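Local coordinates for protein mandelate racemase/muconate lactonizing enzyme (Jannaschia sp., PDB 4J3Z) that probably catalyses an isomerisation, as a mandelate racemase/muconate lactonizing enzyme-like member of the enolase superfamily, at residues D[64-67]-D[73-76]; D[77-80]-D[86-89]. One frame throughout, in Å; residues are numbered along the deposited sequence.

Interaction 1 of 2, residues D[64-67]-D[73-76]; sequences RGED and LMSR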
loop_
_atom_site.group_PDB
_atom_site.type_symbol
_atom_site.label_atom_id
_atom_site.label_comp_id
_atom_site.label_asym_id
_atom_site.label_seq_id
_atom_site.Cartn_x
_atom_site.Cartn_y
_atom_site.Cartn_z
ATOM N N ARG D 64 -37.594 -23.463 14.343
ATOM C CA ARG D 64 -38.800 -23.895 15.042
ATOM C C ARG D 64 -38.707 -23.583 16.542
ATOM O O ARG D 64 -37.642 -23.731 17.148
ATOM C CB ARG D 64 -39.017 -25.390 14.822
ATOM C CG ARG D 64 -40.412 -25.842 15.174
ATOM C CD ARG D 64 -40.683 -27.269 14.749
ATOM N NE ARG D 64 -42.005 -27.638 15.233
ATOM C CZ ARG D 64 -42.255 -28.471 16.239
ATOM N NH1 ARG D 64 -41.271 -29.082 16.876
ATOM N NH2 ARG D 64 -43.513 -28.715 16.580
ATOM N N GLY D 65 -39.820 -23.158 17.134
ATOM C CA GLY D 65 -39.879 -22.835 18.560
ATOM C C GLY D 65 -39.236 -21.508 18.933
ATOM O O GLY D 65 -38.825 -21.309 20.083
ATOM N N GLU D 66 -39.160 -20.584 17.974
ATOM C CA GLU D 66 -38.465 -19.321 18.206
ATOM C C GLU D 66 -39.295 -18.092 17.868
ATOM O O GLU D 66 -39.967 -18.035 16.834
ATOM C CB GLU D 66 -37.130 -19.293 17.445
ATOM C CG GLU D 66 -36.125 -18.275 17.965
ATOM C CD GLU D 66 -35.686 -18.534 19.401
ATOM O OE1 GLU D 66 -35.113 -19.610 19.687
ATOM O OE2 GLU D 66 -35.908 -17.650 20.250
ATOM N N ASP D 67 -39.250 -17.117 18.772
ATOM C CA ASP D 67 -39.798 -15.788 18.544
ATOM C C ASP D 67 -39.173 -15.236 17.257
ATOM O O ASP D 67 -37.955 -15.023 17.192
ATOM C CB ASP D 67 -39.482 -14.897 19.750
ATOM C CG ASP D 67 -40.021 -13.487 19.618
ATOM O OD1 ASP D 67 -40.477 -13.087 18.524
ATOM O OD2 ASP D 67 -39.977 -12.759 20.628
ATOM N N LEU D 73 -30.316 -13.754 16.182
ATOM C CA LEU D 73 -30.114 -15.083 16.775
ATOM C C LEU D 73 -30.156 -16.232 15.763
ATOM O O LEU D 73 -29.228 -17.028 15.691
ATOM C CB LEU D 73 -31.088 -15.338 17.946
ATOM C CG LEU D 73 -30.690 -16.500 18.876
ATOM C CD1 LEU D 73 -29.222 -16.425 19.282
ATOM C CD2 LEU D 73 -31.597 -16.589 20.098
ATOM N N MET D 74 -31.230 -16.318 14.989
ATOM C CA MET D 74 -31.368 -17.397 14.010
ATOM C C MET D 74 -30.346 -17.293 12.876
ATOM O O MET D 74 -29.762 -18.300 12.468
ATOM C CB MET D 74 -32.790 -17.463 13.487
ATOM C CG MET D 74 -33.788 -17.889 14.549
ATOM S SD MET D 74 -35.476 -17.940 13.928
ATOM C CE MET D 74 -35.853 -16.197 13.694
ATOM N N SER D 75 -30.107 -16.073 12.393
ATOM C CA SER D 75 -29.089 -15.835 11.360
ATOM C C SER D 75 -27.707 -16.338 11.784
ATOM O O SER D 75 -27.057 -17.063 11.028
ATOM C CB SER D 75 -29.036 -14.357 10.968
ATOM O OG SER D 75 -27.901 -14.094 10.159
ATOM N N ARG D 76 -27.274 -15.967 12.991
ATOM C CA ARG D 76 -26.026 -16.492 13.562
ATOM C C ARG D 76 -26.016 -18.026 13.622
ATOM O O ARG D 76 -25.091 -18.655 13.116
ATOM C CB ARG D 76 -25.757 -15.907 14.953
ATOM C CG ARG D 76 -25.296 -14.449 15.012
ATOM C CD ARG D 76 -24.124 -14.093 14.101
ATOM N NE ARG D 76 -23.042 -15.068 14.158
ATOM C CZ ARG D 76 -21.838 -14.930 13.599
ATOM N NH1 ARG D 76 -21.508 -13.835 12.918
ATOM N NH2 ARG D 76 -20.946 -15.907 13.733
#
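E66 and M74 meet with their side chains sliding past each other in opposite directions, in the N-terminal domain of an enolase-superfamily fold, where the loop after helix 48-62 lies against helix 71-80. The closer part is nonpolar: M74 SD lies 4.1 Å from E66 CG and just as far from E66 CB, so the sulfur sits beside the aliphatic stem of the glutamate, not at its carboxylate. M74 CG stands anti to its own carbonyl carbon (chi1 -67°) and the chain runs straight until a bend at chi3 swings CE toward the loop backbone. M74 is buried, and F95 and C102 of helix 89-109 and M63 also pack on it. The other side is looser and polar. There E66 bends at chi2 (62°), which brings its carboxylate near L73, E66 OE2 4.4 Å from L73 CD2; OE1 forms a salt bridge with R77 and OE2 a weak hydrogen bond with N70. L73, only partly buried, also packs on M122 of a second subunit. The carboxylate of D67 is taken up by the backbone N of A69, and its contribution to the contact is its carbonyl, with D67 O 4.2 Å from M74 CE.

Interaction 2 of 2, residues D[77-80]-D[86-89]; sequences RAHS and RPDP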
loop_
_atom_site.group_PDB
_atom_site.type_symbol
_atom_site.label_atom_id
_atom_site.label_comp_id
_atom_site.label_asym_id
_atom_site.label_seq_id
_atom_site.Cartn_x
_atom_site.Cartn_y
_atom_site.Cartn_z
ATOM N N ARG D 77 -27.042 -18.619 14.239
ATOM C CA ARG D 77 -27.224 -20.078 14.251
ATOM C C ARG D 77 -27.094 -20.672 12.836
ATOM O O ARG D 77 -26.364 -21.647 12.628
ATOM C CB ARG D 77 -28.600 -20.446 14.816
ATOM C CG ARG D 77 -28.729 -20.531 16.339
ATOM C CD ARG D 77 -30.022 -21.262 16.719
ATOM N NE ARG D 77 -30.554 -20.845 18.021
ATOM C CZ ARG D 77 -31.819 -20.977 18.424
ATOM N NH1 ARG D 77 -32.739 -21.527 17.641
ATOM N NH2 ARG D 77 -32.173 -20.543 19.628
ATOM N N ALA D 78 -27.784 -20.066 11.863
ATOM C CA ALA D 78 -27.834 -20.621 10.517
ATOM C C ALA D 78 -26.530 -20.427 9.751
ATOM O O ALA D 78 -26.207 -21.226 8.869
ATOM C CB ALA D 78 -29.015 -20.059 9.746
ATOM N N HIS D 79 -25.797 -19.365 10.095
ATOM C CA HIS D 79 -24.455 -19.085 9.561
ATOM C C HIS D 79 -23.448 -20.050 10.169
ATOM O O HIS D 79 -22.592 -20.589 9.473
ATOM C CB HIS D 79 -24.074 -17.636 9.889
ATOM C CG HIS D 79 -22.720 -17.212 9.389
ATOM N ND1 HIS D 79 -22.464 -16.937 8.064
ATOM C CD2 HIS D 79 -21.566 -16.960 10.055
ATOM C CE1 HIS D 79 -21.206 -16.560 7.929
ATOM N NE2 HIS D 79 -20.639 -16.560 9.123
ATOM N N SER D 80 -23.569 -20.274 11.473
ATOM C CA SER D 80 -22.636 -21.111 12.227
ATOM C C SER D 80 -22.967 -22.613 12.201
ATOM O O SER D 80 -22.199 -23.422 12.715
ATOM C CB SER D 80 -22.575 -20.629 13.673
ATOM O OG SER D 80 -22.361 -19.226 13.748
ATOM N N ARG D 86 -18.893 -19.634 8.086
ATOM C CA ARG D 86 -18.462 -18.978 6.853
ATOM C C ARG D 86 -19.520 -19.107 5.748
ATOM O O ARG D 86 -20.284 -20.077 5.734
ATOM C CB ARG D 86 -17.069 -19.440 6.369
ATOM C CG ARG D 86 -16.681 -20.907 6.547
ATOM C CD ARG D 86 -17.417 -21.891 5.638
ATOM N NE ARG D 86 -17.768 -21.405 4.308
ATOM C CZ ARG D 86 -16.950 -21.340 3.259
ATOM N NH1 ARG D 86 -15.673 -21.694 3.355
ATOM N NH2 ARG D 86 -17.418 -20.889 2.100
ATOM N N PRO D 87 -19.566 -18.122 4.818
ATOM C CA PRO D 87 -20.643 -18.016 3.827
ATOM C C PRO D 87 -20.938 -19.313 3.086
ATOM O O PRO D 87 -20.015 -19.958 2.566
ATOM C CB PRO D 87 -20.120 -16.959 2.858
ATOM C CG PRO D 87 -19.274 -16.083 3.708
ATOM C CD PRO D 87 -18.618 -16.994 4.711
ATOM N N ASP D 88 -22.221 -19.672 3.041
ATOM C CA ASP D 88 -22.680 -20.878 2.366
ATOM C C ASP D 88 -23.980 -20.608 1.631
ATOM O O ASP D 88 -25.044 -20.666 2.240
ATOM C CB ASP D 88 -22.900 -22.019 3.371
ATOM C CG ASP D 88 -23.155 -23.366 2.688
ATOM O OD1 ASP D 88 -23.738 -23.392 1.583
ATOM O OD2 ASP D 88 -22.764 -24.401 3.254
ATOM N N PRO D 89 -23.904 -20.355 0.311
ATOM C CA PRO D 89 -25.091 -19.953 -0.435
ATOM C C PRO D 89 -26.230 -20.970 -0.354
ATOM O O PRO D 89 -27.398 -20.577 -0.408
ATOM C CB PRO D 89 -24.581 -19.817 -1.878
ATOM C CG PRO D 89 -23.326 -20.613 -1.932
ATOM C CD PRO D 89 -22.727 -20.512 -0.564
HETATM O O HOH W 1 -23.234 -18.824 5.914
#
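P87 O is gripped by two nitrogens of the neighbouring R86, which folds back on its own loop, the one that joins helix 71-80 to helix 89-109 in the enolase-type N-terminal domain. R86 NH2 gives the shorter, straighter bond, 2.8 Å to P87 O with an N-H...O angle of 158° and in the carbonyl plane; NE reaches the same oxygen from above that plane. Both bonds lie nearly flat in the guanidinium plane, and NH1 bonds to a third subunit, with a salt bridge to its E268 and a hydrogen bond to its R262 O. This held loop backs onto the imidazole of H79. A chi1 of -180° places H79 CG opposite the backbone N and carries the ring across to the loop, where R86 N lies over one of its faces, 3.7 Å from H79 NE2. The side chain of P87 comes near as well, its CD 4.2 Å from H79 CE1. Replacing H79 by an alanine takes away the ring and would probably leave R86 N and P87 CD without this cover and water 1 without its weak imidazole donor. That water joins the two segments, accepting a weak bond from H79 ND1 and donating to R86 O at 3.2 Å.

Helix 71-80 supplies one side of both contacts: interaction 1 uses residues 73-76 and interaction 2 the turn that follows, 77-80, with centres about 14 Å apart. The direct tie is the salt bridge between E66 OE1 and R77 NH2 (3.1 Å), which fastens the loop before the helix to the segment that opens interaction 2. S80 OG bonds R76 O, a second tie along the helix itself. Interaction 1 is partly buried and its centre lies about 25 Å from the chain's centre, whereas interaction 2 is buried and about 19 Å from it. A third subunit reaches both: its M175 O accepts from R76 NE and, weakly, from S80 OG, and its D241 forms a weak bond with H79.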